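Exo-beta-1,3-glucanase (Streptomyces sp. SirexAA-E, PDB 4PEY) hydrolyses laminarin and laminarioligosaccharides as a secreted exo-beta-1,3-glucanase of glycoside hydrolase family 55, yielding glucose and laminaribiose. Local coordinates at residues N48-D53 and G376-G381; V128-P133 and F454-K459; V401-H406 and V410-N415. The protein carries 1 engineered substitution. All blocks are in the same frame, centred on the assembly; numbering follows the deposited sequence.

How the contacts relate
From the N terminus, the chain first lays down 48-53, in the loop between helix 34-45 and strand 55-59, then 128-133, before strand 134-135. Both wait more than 300 residues for their partners in the second half of the protein. Contact 1 closes first, at 376-381, and crosses contact 2, which closes only when 454-459 arrives on strand 450-458. Between these closures 401-406 turns back onto 410-415, so contact 3 is a local loop within the span of contact 2 and in series with contact 1. Contacts 1 and 2 join the two beta-helical halves; contacts 1 and 3 touch, through Gln49 and His406.

Contact 1 of 3, residues N48-D53 and G376-G381; sequences NQFGTD and GGAGPG
Phe50 lays one face of its ring against the carbonyl oxygen of Gly377, and this is the tight part of the contact. The evidence for a centred approach is the narrow spread of distances: Gly377 O is 3.4 Å from Phe50 CG and still only 3.7 Å from Phe50 CZ. The carbonyl lies aslant rather than end-on, since Gly377 C comes as near to Phe50 CE1 (3.6 Å) as the oxygen does. On the opposite face the ring is backed by CG of its own neighbour Gln49, so the phenyl is clamped between a methylene and a peptide group. CG of Phe50 stands anti to the carbonyl carbon (chi1 -64°), which swings the ring over the glycine loop. There is little room for a side chain at Gly377: a modelled beta carbon would fall 3.0 Å from Phe50 CE1, and at these backbone angles it would also press against the carbonyl oxygen of the preceding residue, Gly376. In the family 55 fold, two tandem right-handed beta-helices stand side by side, and here a loop of the first meets a loop of the second that follows strand 367-375. Backbone bonds from Gly377 and Gly379 to Glu408 fasten that second loop, while Gln49 hydrogen-bonds to His406 and Gln106. Toward solvent the contact thins. Ala378 is exposed, and its methyl meets the other loop with CB 3.9 Å from Phe50 CB. The same methyl carbon, Ala378 CB, lies 3.8 Å from Phe50 O, again at van der Waals range.

Contact 2 of 3, residues V128-P133 and F454-K459; sequences VSQAAP and FYQNAK. Engineered in segment 454-459: Ala458 (natural residue Glu).
Gln130 and Gln456 meet amide to amide across the cleft between the two beta-helices of this family 55 enzyme, the first on a loop of the N-terminal half and the second on strand 450-458. Their CA atoms are 9.7 Å apart, so the bridge is made wholly by side chains. Both chains are bent to make it. Gln456 sets CG anti to its own nitrogen and then folds at the next bond; Gln130 keeps CG beside its nitrogen and turns at chi2 (97°), an unusual value that falls outside the staggered positions. The two side chains cross at about a right angle, with their amide planes well out of parallel. Gln130 NE2 donates to Gln456 OE1 at 3.0 Å, nearly straight at 172°. The acceptor lies in the amide plane of Gln130, yet the donor stands 51° out of the carbonyl plane of Gln456, so the bond is well directed at one end only. Gln456 NE2 in turn donates to Glu436, a substrate-binding residue, which makes Gln456 a second-shell link between two residues of the sugar site. Further along the strand, Ala458 is an engineered replacement for the glutamate inferred to be the proton donor; its CB points toward the loop without reaching it. Gln130 also holds the substrate: in a direction well apart from Gln456, Gln130 NE2 donates to BGC O2 of the bound glucose.

Contact 3 of 3, residues V401-H406 and V410-N415; sequences VWRADH and VGWETN. With BGC (beta-D-glucopyranose), chain B.
The guanidinium of Arg403 presents its edge to 410-415, with Asn415 O and Gly411 O near its plane, where strand 399-403 of a beta-helix ends, at Arg403, and the loop that follows folds back. Arg403 NE donates to Asn415 O at 2.8 Å, while the reach of Arg403 NH2 to Gly411 O (2.9 Å) is weak, its geometry bent to 135°. The indole of Trp402 has Ala404 CA over one face, toward the rim, and a glucose at its edge, where Trp402 NE1 donates to O3 of the sugar at 3.1 Å. The ring of His406 likewise works by its edge: Asp405 OD1 accepts from His406 ND1 at 2.7 Å, and O4 of the glucose lies near the same plane. Asp405 takes two sugar hydroxyls, O6 on OD1 and O4 on OD2, so its carboxylate is gripped from several directions. This substrate-binding turn is tied to the loop behind it by Asn415 ND2, which donates to Ala404 O at 3.1 Å, in the carbonyl plane and on a lone pair. Beside that bond, Val410 packs CG1 on Ala404 O and CG2 on His406 O. Arg403 also pairs with Asp462 and donates to His437 O; a methionine in its place would probably leave the Asp462 carboxylate without its charged mate and Asn415 O without this donor. Asn415 is itself fixed from within its loop, since Gly411 N donates to Asn415 OD1 at 2.9 Å, almost straight at 176°.

Contact 1 of 3, residues N48-D53 and G376-G381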
ATOM      1  N   ASN A  48      12.696 -15.061  -2.404  1.00 15.44           N
ATOM      2  CA  ASN A  48      11.474 -15.823  -2.681  1.00 15.41           C
ATOM      3  C   ASN A  48      10.345 -14.912  -3.161  1.00 14.33           C
ATOM      4  O   ASN A  48       9.314 -14.783  -2.500  1.00 15.48           O
ATOM      5  CB  ASN A  48      11.056 -16.592  -1.421  1.00 15.57           C
ATOM      6  CG  ASN A  48      10.114 -17.743  -1.712  1.00 17.95           C
ATOM      7  OD1 ASN A  48       9.761 -18.007  -2.866  1.00 19.28           O
ATOM      8  ND2 ASN A  48       9.713 -18.447  -0.661  1.00 17.91           N
ATOM      9  N   GLN A  49      10.543 -14.284  -4.318  1.00 14.25           N
ATOM     10  CA  GLN A  49       9.663 -13.201  -4.750  1.00 13.45           C
ATOM     11  C   GLN A  49       8.232 -13.674  -5.026  1.00 13.65           C
ATOM     12  O   GLN A  49       7.268 -12.938  -4.763  1.00 14.13           O
ATOM     13  CB  GLN A  49      10.230 -12.493  -5.992  1.00 13.70           C
ATOM     14  CG  GLN A  49       9.324 -11.355  -6.458  1.00 13.63           C
ATOM     15  CD  GLN A  49       9.927 -10.435  -7.508  1.00 15.48           C
ATOM     16  OE1 GLN A  49       9.314  -9.434  -7.874  1.00 16.36           O
ATOM     17  NE2 GLN A  49      11.111 -10.768  -8.003  1.00 17.24           N
ATOM     18  N   PHE A  50       8.081 -14.893  -5.536  1.00 14.15           N
ATOM     19  CA  PHE A  50       6.753 -15.364  -5.928  1.00 13.87           C
ATOM     20  C   PHE A  50       6.323 -16.682  -5.276  1.00 14.60           C
ATOM     21  O   PHE A  50       5.358 -17.304  -5.717  1.00 17.14           O
ATOM     22  CB  PHE A  50       6.683 -15.502  -7.455  1.00 13.38           C
ATOM     23  CG  PHE A  50       6.839 -14.198  -8.187  1.00 12.13           C
ATOM     24  CD1 PHE A  50       5.849 -13.219  -8.106  1.00 13.49           C
ATOM     25  CD2 PHE A  50       7.967 -13.945  -8.963  1.00 13.26           C
ATOM     26  CE1 PHE A  50       5.981 -12.017  -8.782  1.00 13.57           C
ATOM     27  CE2 PHE A  50       8.106 -12.736  -9.642  1.00 14.61           C
ATOM     28  CZ  PHE A  50       7.114 -11.775  -9.554  1.00 14.64           C
ATOM     29  N   GLY A  51       7.016 -17.091  -4.219  1.00 14.86           N
ATOM     30  CA  GLY A  51       6.679 -18.329  -3.545  1.00 14.83           C
ATOM     31  C   GLY A  51       5.411 -18.206  -2.722  1.00 14.16           C
ATOM     32  O   GLY A  51       4.864 -17.111  -2.565  1.00 14.76           O
ATOM     33  N   THR A  52       4.954 -19.330  -2.175  1.00 14.69           N
ATOM     34  CA  THR A  52       3.715 -19.352  -1.407  1.00 14.97           C
ATOM     35  C   THR A  52       3.943 -19.371   0.105  1.00 13.71           C
ATOM     36  O   THR A  52       2.981 -19.338   0.876  1.00 16.52           O
ATOM     37  CB  THR A  52       2.843 -20.560  -1.799  1.00 18.27           C
ATOM     38  OG1 THR A  52       3.616 -21.764  -1.713  1.00 20.52           O
ATOM     39  CG2 THR A  52       2.313 -20.399  -3.229  1.00 19.88           C
ATOM     40  N   ASP A  53       5.199 -19.389   0.540  1.00 15.42           N
ATOM     41  CA  ASP A  53       5.461 -19.346   1.974  1.00 14.56           C
ATOM     42  C   ASP A  53       5.166 -17.943   2.523  1.00 13.80           C
ATOM     43  O   ASP A  53       5.308 -16.942   1.818  1.00 14.46           O
ATOM     44  CB  ASP A  53       6.901 -19.774   2.281  1.00 17.20           C
ATOM     45  CG  ASP A  53       7.097 -21.293   2.176  1.00 22.80           C
ATOM     46  OD1 ASP A  53       6.097 -22.043   2.159  1.00 26.10           O
ATOM     47  OD2 ASP A  53       8.255 -21.742   2.136  1.00 27.75           O
ATOM     48  N   GLY A 376      -1.007 -11.630 -12.100  1.00 11.41           N
ATOM     49  CA  GLY A 376       0.122 -12.285 -12.745  1.00 12.91           C
ATOM     50  C   GLY A 376       1.408 -12.245 -11.933  1.00 13.92           C
ATOM     51  O   GLY A 376       1.458 -11.657 -10.849  1.00 13.74           O
ATOM     52  N   GLY A 377       2.460 -12.872 -12.452  1.00 13.51           N
ATOM     53  CA  GLY A 377       3.764 -12.829 -11.809  1.00 14.12           C
ATOM     54  C   GLY A 377       4.147 -14.123 -11.115  1.00 15.30           C
ATOM     55  O   GLY A 377       5.297 -14.565 -11.196  1.00 15.86           O
ATOM     56  N   ALA A 378       3.187 -14.717 -10.411  1.00 15.49           N
ATOM     57  CA  ALA A 378       3.382 -16.021  -9.792  1.00 16.75           C
ATOM     58  C   ALA A 378       2.590 -17.063 -10.570  1.00 18.97           C
ATOM     59  O   ALA A 378       2.077 -18.032  -9.998  1.00 22.17           O
ATOM     60  CB  ALA A 378       2.950 -15.993  -8.329  1.00 18.72           C
ATOM     61  N   GLY A 379       2.498 -16.847 -11.879  1.00 16.55           N
ATOM     62  CA  GLY A 379       1.633 -17.628 -12.748  1.00 17.13           C
ATOM     63  C   GLY A 379       0.620 -16.695 -13.387  1.00 14.88           C
ATOM     64  O   GLY A 379       0.436 -15.570 -12.924  1.00 14.09           O
ATOM     65  N   PRO A 380      -0.041 -17.142 -14.459  1.00 14.04           N
ATOM     66  CA  PRO A 380      -0.991 -16.246 -15.129  1.00 14.17           C
ATOM     67  C   PRO A 380      -2.130 -15.813 -14.205  1.00 13.69           C
ATOM     68  O   PRO A 380      -2.603 -16.601 -13.384  1.00 15.73           O
ATOM     69  CB  PRO A 380      -1.520 -17.094 -16.292  1.00 16.59           C
ATOM     70  CG  PRO A 380      -1.246 -18.498 -15.903  1.00 18.87           C
ATOM     71  CD  PRO A 380       0.005 -18.475 -15.081  1.00 16.61           C
ATOM     72  N   GLY A 381      -2.545 -14.559 -14.341  1.00 11.97           N
ATOM     73  CA  GLY A 381      -3.662 -14.011 -13.593  1.00 12.18           C
ATOM     74  C   GLY A 381      -4.348 -12.964 -14.444  1.00 11.30           C
ATOM     75  O   GLY A 381      -3.695 -12.307 -15.262  1.00 12.46           O
TER

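Contact 2 of 3, residues V128-P133 and F454-K459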
ATOM      1  N   VAL A 128      13.140  -0.286   0.632  1.00 12.06           N
ATOM      2  CA  VAL A 128      12.025  -1.014   0.053  1.00 11.23           C
ATOM      3  C   VAL A 128      11.477  -0.330  -1.182  1.00 12.27           C
ATOM      4  O   VAL A 128      11.745   0.858  -1.424  1.00 12.46           O
ATOM      5  CB  VAL A 128      10.886  -1.163   1.076  1.00 10.96           C
ATOM      6  CG1 VAL A 128      11.374  -1.960   2.282  1.00 13.07           C
ATOM      7  CG2 VAL A 128      10.375   0.212   1.512  1.00 11.33           C
ATOM      8  N   SER A 129      10.709  -1.071  -1.973  1.00 10.56           N
ATOM      9  CA  SER A 129       9.856  -0.420  -2.963  1.00 10.52           C
ATOM     10  C   SER A 129       8.401  -0.590  -2.536  1.00 10.78           C
ATOM     11  O   SER A 129       8.088  -0.378  -1.357  1.00 11.50           O
ATOM     12  CB  SER A 129      10.141  -0.952  -4.364  1.00 13.11           C
ATOM     13  OG  SER A 129      11.434  -0.486  -4.741  1.00 12.92           O
ATOM     14  N   GLN A 130       7.507  -0.946  -3.455  1.00 11.49           N
ATOM     15  CA  GLN A 130       6.074  -0.897  -3.142  1.00 11.53           C
ATOM     16  C   GLN A 130       5.576  -2.024  -2.228  1.00  9.95           C
ATOM     17  O   GLN A 130       6.192  -3.096  -2.135  1.00 11.26           O
ATOM     18  CB  GLN A 130       5.257  -0.878  -4.442  1.00 10.58           C
ATOM     19  CG  GLN A 130       5.482   0.369  -5.309  1.00 10.54           C
ATOM     20  CD  GLN A 130       6.498   0.143  -6.430  1.00 11.29           C
ATOM     21  OE1 GLN A 130       7.321  -0.775  -6.365  1.00 12.32           O
ATOM     22  NE2 GLN A 130       6.427   0.972  -7.471  1.00 11.46           N
ATOM     23  N   ALA A 131       4.449  -1.758  -1.557  1.00 10.63           N
ATOM     24  CA  ALA A 131       3.794  -2.687  -0.630  1.00  9.16           C
ATOM     25  C   ALA A 131       4.728  -3.114   0.494  1.00  9.90           C
ATOM     26  O   ALA A 131       4.837  -4.304   0.811  1.00 10.63           O
ATOM     27  CB  ALA A 131       3.251  -3.920  -1.369  1.00 11.20           C
ATOM     28  N   ALA A 132       5.389  -2.139   1.108  1.00 10.52           N
ATOM     29  CA  ALA A 132       6.310  -2.440   2.202  1.00 10.75           C
ATOM     30  C   ALA A 132       6.127  -1.426   3.331  1.00 10.98           C
ATOM     31  O   ALA A 132       7.042  -0.642   3.644  1.00 12.37           O
ATOM     32  CB  ALA A 132       7.749  -2.445   1.700  1.00 12.36           C
ATOM     33  N   PRO A 133       4.935  -1.427   3.945  1.00 10.15           N
ATOM     34  CA  PRO A 133       4.598  -0.374   4.909  1.00 10.26           C
ATOM     35  C   PRO A 133       5.429  -0.377   6.190  1.00 11.32           C
ATOM     36  O   PRO A 133       5.861  -1.417   6.689  1.00 11.72           O
ATOM     37  CB  PRO A 133       3.126  -0.665   5.234  1.00 10.64           C
ATOM     38  CG  PRO A 133       2.983  -2.141   4.996  1.00 10.20           C
ATOM     39  CD  PRO A 133       3.834  -2.397   3.782  1.00 10.98           C
ATOM     40  N   PHE A 454      -0.716  11.806  -2.645  1.00 11.11           N
ATOM     41  CA  PHE A 454       0.323  10.930  -3.206  1.00  9.37           C
ATOM     42  C   PHE A 454      -0.205   9.869  -4.179  1.00  9.77           C
ATOM     43  O   PHE A 454      -0.996   8.994  -3.817  1.00 10.82           O
ATOM     44  CB  PHE A 454       1.157  10.217  -2.133  1.00 11.15           C
ATOM     45  CG  PHE A 454       2.275   9.390  -2.727  1.00  9.68           C
ATOM     46  CD1 PHE A 454       3.535   9.944  -2.936  1.00 12.16           C
ATOM     47  CD2 PHE A 454       2.056   8.071  -3.111  1.00 10.32           C
ATOM     48  CE1 PHE A 454       4.559   9.189  -3.503  1.00 12.59           C
ATOM     49  CE2 PHE A 454       3.065   7.321  -3.684  1.00 11.99           C
ATOM     50  CZ  PHE A 454       4.321   7.873  -3.873  1.00 11.83           C
ATOM     51  N   TYR A 455       0.292   9.929  -5.410  1.00  9.48           N
ATOM     52  CA  TYR A 455       0.018   8.902  -6.405  1.00 10.38           C
ATOM     53  C   TYR A 455       1.306   8.507  -7.099  1.00 10.08           C
ATOM     54  O   TYR A 455       2.094   9.372  -7.497  1.00 11.84           O
ATOM     55  CB  TYR A 455      -0.997   9.393  -7.443  1.00 10.66           C
ATOM     56  CG  TYR A 455      -1.376   8.371  -8.498  1.00 10.30           C
ATOM     57  CD1 TYR A 455      -1.891   7.132  -8.134  1.00 11.31           C
ATOM     58  CD2 TYR A 455      -1.246   8.655  -9.862  1.00 11.15           C
ATOM     59  CE1 TYR A 455      -2.258   6.196  -9.088  1.00 11.04           C
ATOM     60  CE2 TYR A 455      -1.622   7.725 -10.836  1.00 11.61           C
ATOM     61  CZ  TYR A 455      -2.130   6.497 -10.443  1.00 11.75           C
ATOM     62  OH  TYR A 455      -2.507   5.560 -11.385  1.00 11.62           O
ATOM     63  N   GLN A 456       1.522   7.202  -7.233  1.00 10.22           N
ATOM     64  CA  GLN A 456       2.627   6.684  -8.040  1.00  9.74           C
ATOM     65  C   GLN A 456       2.091   5.686  -9.047  1.00 10.41           C
ATOM     66  O   GLN A 456       1.424   4.712  -8.674  1.00 10.86           O
ATOM     67  CB  GLN A 456       3.705   6.019  -7.175  1.00 10.92           C
ATOM     68  CG  GLN A 456       4.941   5.548  -7.991  1.00  9.73           C
ATOM     69  CD  GLN A 456       4.824   4.124  -8.520  1.00  9.94           C
ATOM     70  OE1 GLN A 456       4.485   3.195  -7.779  1.00 13.28           O
ATOM     71  NE2 GLN A 456       5.103   3.948  -9.815  1.00 10.25           N
ATOM     72  N   ASN A 457       2.374   5.940 -10.323  1.00  9.99           N
ATOM     73  CA  ASN A 457       2.014   5.031 -11.393  1.00  9.51           C
ATOM     74  C   ASN A 457       3.190   4.762 -12.313  1.00 10.07           C
ATOM     75  O   ASN A 457       4.055   5.623 -12.492  1.00 11.75           O
ATOM     76  CB  ASN A 457       0.859   5.599 -12.217  1.00 10.83           C
ATOM     77  CG  ASN A 457       0.729   4.927 -13.571  1.00 11.28           C
ATOM     78  OD1 ASN A 457       1.299   5.382 -14.570  1.00 11.57           O
ATOM     79  ND2 ASN A 457      -0.018   3.831 -13.613  1.00 12.03           N
ATOM     80  N   ALA A 458       3.229   3.560 -12.879  1.00 10.44           N
ATOM     81  CA  ALA A 458       4.010   3.314 -14.085  1.00 11.12           C
ATOM     82  C   ALA A 458       3.066   2.667 -15.072  1.00 10.84           C
ATOM     83  O   ALA A 458       2.246   1.829 -14.688  1.00 12.52           O
ATOM     84  CB  ALA A 458       5.223   2.429 -13.817  1.00 12.82           C
ATOM     85  N   LYS A 459       3.157   3.065 -16.337  1.00 11.64           N
ATOM     86  CA  LYS A 459       2.287   2.516 -17.370  1.00 11.56           C
ATOM     87  C   LYS A 459       2.745   1.111 -17.762  1.00 13.35           C
ATOM     88  O   LYS A 459       3.856   0.697 -17.425  1.00 15.82           O
ATOM     89  CB  LYS A 459       2.257   3.448 -18.588  1.00 12.45           C
ATOM     90  CG  LYS A 459       1.549   4.794 -18.328  1.00 12.16           C
ATOM     91  CD  LYS A 459       0.076   4.642 -17.933  1.00 13.05           C
ATOM     92  CE  LYS A 459      -0.747   3.931 -18.998  1.00 13.11           C
ATOM     93  NZ  LYS A 459      -2.160   3.685 -18.573  1.00 13.32           N
TER

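Contact 3 of 3, residues V401-H406 and V410-N415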
ATOM      1  N   VAL A 401      -1.787  -1.630  -6.309  1.00 10.14           N
ATOM      2  CA  VAL A 401      -2.603  -2.410  -7.218  1.00 10.27           C
ATOM      3  C   VAL A 401      -1.743  -2.579  -8.462  1.00  9.43           C
ATOM      4  O   VAL A 401      -1.458  -1.611  -9.165  1.00 10.44           O
ATOM      5  CB  VAL A 401      -3.952  -1.701  -7.500  1.00 10.50           C
ATOM      6  CG1 VAL A 401      -4.793  -2.488  -8.492  1.00 11.57           C
ATOM      7  CG2 VAL A 401      -4.703  -1.500  -6.195  1.00 12.41           C
ATOM      8  N   TRP A 402      -1.319  -3.816  -8.716  1.00  9.81           N
ATOM      9  CA  TRP A 402      -0.177  -4.071  -9.596  1.00  9.88           C
ATOM     10  C   TRP A 402      -0.420  -5.172 -10.609  1.00 10.24           C
ATOM     11  O   TRP A 402      -0.525  -6.346 -10.243  1.00 10.38           O
ATOM     12  CB  TRP A 402       1.038  -4.428  -8.733  1.00 10.26           C
ATOM     13  CG  TRP A 402       2.367  -4.701  -9.421  1.00 10.61           C
ATOM     14  CD1 TRP A 402       3.208  -3.778  -9.987  1.00 12.02           C
ATOM     15  CD2 TRP A 402       3.040  -5.964  -9.517  1.00 10.69           C
ATOM     16  NE1 TRP A 402       4.358  -4.395 -10.445  1.00 10.59           N
ATOM     17  CE2 TRP A 402       4.275  -5.737 -10.172  1.00 10.34           C
ATOM     18  CE3 TRP A 402       2.718  -7.269  -9.122  1.00 11.88           C
ATOM     19  CZ2 TRP A 402       5.183  -6.765 -10.432  1.00 11.16           C
ATOM     20  CZ3 TRP A 402       3.615  -8.287  -9.393  1.00 12.13           C
ATOM     21  CH2 TRP A 402       4.836  -8.028 -10.036  1.00 11.40           C
ATOM     22  N   ARG A 403      -0.509  -4.795 -11.883  1.00  9.73           N
ATOM     23  CA  ARG A 403      -0.445  -5.780 -12.954  1.00 10.26           C
ATOM     24  C   ARG A 403       1.034  -6.130 -13.142  1.00  9.63           C
ATOM     25  O   ARG A 403       1.859  -5.242 -13.379  1.00 11.88           O
ATOM     26  CB  ARG A 403      -1.068  -5.254 -14.251  1.00 10.28           C
ATOM     27  CG  ARG A 403      -0.839  -6.194 -15.423  1.00 11.01           C
ATOM     28  CD  ARG A 403      -1.561  -5.779 -16.702  1.00 11.71           C
ATOM     29  NE  ARG A 403      -1.126  -6.645 -17.795  1.00 12.00           N
ATOM     30  CZ  ARG A 403      -0.223  -6.318 -18.715  1.00 13.19           C
ATOM     31  NH1 ARG A 403       0.329  -5.109 -18.743  1.00 13.82           N
ATOM     32  NH2 ARG A 403       0.120  -7.206 -19.626  1.00 14.66           N
ATOM     33  N   ALA A 404       1.381  -7.410 -13.004  1.00 10.50           N
ATOM     34  CA  ALA A 404       2.794  -7.809 -12.993  1.00 10.01           C
ATOM     35  C   ALA A 404       3.514  -7.449 -14.296  1.00 12.34           C
ATOM     36  O   ALA A 404       3.002  -7.705 -15.387  1.00 13.84           O
ATOM     37  CB  ALA A 404       2.931  -9.312 -12.730  1.00 11.85           C
ATOM     38  N   ASP A 405       4.699  -6.859 -14.164  1.00 11.76           N
ATOM     39  CA  ASP A 405       5.559  -6.538 -15.304  1.00 12.52           C
ATOM     40  C   ASP A 405       6.669  -7.562 -15.492  1.00 14.09           C
ATOM     41  O   ASP A 405       7.375  -7.540 -16.495  1.00 15.74           O
ATOM     42  CB  ASP A 405       6.199  -5.174 -15.102  1.00 13.60           C
ATOM     43  CG  ASP A 405       7.039  -5.140 -13.850  1.00 13.09           C
ATOM     44  OD1 ASP A 405       8.277  -5.322 -13.936  1.00 14.73           O
ATOM     45  OD2 ASP A 405       6.440  -4.999 -12.764  1.00 14.91           O
ATOM     46  N   HIS A 406       6.850  -8.428 -14.500  1.00 13.98           N
ATOM     47  CA  HIS A 406       7.882  -9.459 -14.565  1.00 14.49           C
ATOM     48  C   HIS A 406       7.407 -10.670 -13.775  1.00 13.52           C
ATOM     49  O   HIS A 406       6.423 -10.583 -13.040  1.00 13.88           O
ATOM     50  CB  HIS A 406       9.222  -8.939 -14.026  1.00 12.84           C
ATOM     51  CG  HIS A 406       9.192  -8.571 -12.575  1.00 12.69           C
ATOM     52  ND1 HIS A 406       8.859  -7.307 -12.132  1.00 12.53           N
ATOM     53  CD2 HIS A 406       9.464  -9.298 -11.464  1.00 14.36           C
ATOM     54  CE1 HIS A 406       8.913  -7.277 -10.812  1.00 13.71           C
ATOM     55  NE2 HIS A 406       9.274  -8.473 -10.380  1.00 14.02           N
ATOM     56  N   VAL A 410       3.196 -13.612 -17.447  1.00 15.61           N
ATOM     57  CA  VAL A 410       3.105 -12.195 -17.792  1.00 15.72           C
ATOM     58  C   VAL A 410       3.099 -12.004 -19.309  1.00 16.07           C
ATOM     59  O   VAL A 410       3.871 -12.639 -20.030  1.00 18.25           O
ATOM     60  CB  VAL A 410       4.286 -11.396 -17.169  1.00 18.09           C
ATOM     61  CG1 VAL A 410       4.280  -9.940 -17.626  1.00 19.89           C
ATOM     62  CG2 VAL A 410       4.240 -11.482 -15.641  1.00 18.25           C
ATOM     63  N   GLY A 411       2.216 -11.137 -19.790  1.00 14.43           N
ATOM     64  CA  GLY A 411       2.141 -10.827 -21.206  1.00 15.64           C
ATOM     65  C   GLY A 411       0.953  -9.933 -21.487  1.00 14.34           C
ATOM     66  O   GLY A 411      -0.016  -9.937 -20.728  1.00 12.74           O
ATOM     67  N   TRP A 412       1.016  -9.190 -22.590  1.00 15.60           N
ATOM     68  CA  TRP A 412      -0.019  -8.224 -22.940  1.00 15.13           C
ATOM     69  C   TRP A 412      -1.417  -8.854 -22.901  1.00 14.69           C
ATOM     70  O   TRP A 412      -2.390  -8.218 -22.496  1.00 17.45           O
ATOM     71  CB  TRP A 412       0.269  -7.628 -24.322  1.00 13.98           C
ATOM     72  CG  TRP A 412      -0.674  -6.529 -24.722  1.00 14.02           C
ATOM     73  CD1 TRP A 412      -1.556  -6.547 -25.765  1.00 14.64           C
ATOM     74  CD2 TRP A 412      -0.831  -5.252 -24.088  1.00 13.38           C
ATOM     75  NE1 TRP A 412      -2.248  -5.368 -25.822  1.00 15.68           N
ATOM     76  CE2 TRP A 412      -1.833  -4.556 -24.801  1.00 14.19           C
ATOM     77  CE3 TRP A 412      -0.225  -4.632 -22.990  1.00 14.62           C
ATOM     78  CZ2 TRP A 412      -2.243  -3.266 -24.453  1.00 14.38           C
ATOM     79  CZ3 TRP A 412      -0.634  -3.345 -22.644  1.00 13.94           C
ATOM     80  CH2 TRP A 412      -1.631  -2.676 -23.376  1.00 14.45           C
ATOM     81  N   GLU A 413      -1.509 -10.112 -23.310  1.00 16.04           N
ATOM     82  CA  GLU A 413      -2.774 -10.814 -23.162  0.53 16.50           C
ATOM     83  C   GLU A 413      -2.727 -11.833 -22.020  1.00 16.55           C
ATOM     84  O   GLU A 413      -3.723 -12.013 -21.331  1.00 14.84           O
ATOM     85  CB  GLU A 413      -3.181 -11.477 -24.482  0.53 19.32           C
ATOM     86  CG  GLU A 413      -3.770 -10.483 -25.498  0.53 21.48           C
ATOM     87  CD  GLU A 413      -4.840  -9.563 -24.890  0.53 23.19           C
ATOM     88  OE1 GLU A 413      -5.968 -10.036 -24.607  0.53 21.61           O
ATOM     89  OE2 GLU A 413      -4.551  -8.357 -24.690  0.53 23.60           O
ATOM     90  N   THR A 414      -1.573 -12.446 -21.774  1.00 15.82           N
ATOM     91  CA  THR A 414      -1.453 -13.488 -20.745  1.00 16.05           C
ATOM     92  C   THR A 414      -1.885 -13.031 -19.346  1.00 14.39           C
ATOM     93  O   THR A 414      -2.605 -13.765 -18.654  1.00 16.28           O
ATOM     94  CB  THR A 414      -0.014 -14.031 -20.692  1.00 16.66           C
ATOM     95  OG1 THR A 414       0.333 -14.544 -21.985  1.00 20.23           O
ATOM     96  CG2 THR A 414       0.119 -15.151 -19.658  1.00 17.98           C
ATOM     97  N   ASN A 415      -1.479 -11.834 -18.928  1.00 13.26           N
ATOM     98  CA  ASN A 415      -2.022 -11.296 -17.681  1.00 12.10           C
ATOM     99  C   ASN A 415      -2.704  -9.944 -17.898  1.00 11.67           C
ATOM    100  O   ASN A 415      -2.532  -9.001 -17.123  1.00 12.45           O
ATOM    101  CB  ASN A 415      -0.949 -11.214 -16.564  1.00 11.90           C
ATOM    102  CG  ASN A 415       0.089 -10.109 -16.768  1.00 13.57           C
ATOM    103  OD1 ASN A 415       0.491  -9.805 -17.886  1.00 13.23           O
ATOM    104  ND2 ASN A 415       0.558  -9.533 -15.652  1.00 13.46           N
TER
HETATM  105  C2  BGC B   3       8.109  -0.551 -11.124  0.51 14.11           C
HETATM  106  C3  BGC B   3       7.604  -1.872 -10.551  0.51 15.30           C
HETATM  107  C4  BGC B   3       8.328  -3.030 -11.220  0.51 16.26           C
HETATM  108  C5  BGC B   3       9.829  -2.860 -11.052  0.51 17.33           C
HETATM  109  C6  BGC B   3      10.582  -4.023 -11.679  0.51 20.52           C
HETATM  110  C1  BGC B   3       9.638  -0.489 -11.170  0.51 15.90           C
HETATM  111  O2  BGC B   3       7.592   0.522 -10.348  0.51 14.78           O
HETATM  112  O3  BGC B   3       6.218  -1.996 -10.787  0.51 15.27           O
HETATM  113  O4  BGC B   3       7.903  -4.259 -10.680  0.51 15.41           O
HETATM  114  O5  BGC B   3      10.207  -1.670 -11.706  0.51 18.46           O
HETATM  115  O6  BGC B   3      10.480  -3.943 -13.082  0.51 26.24           O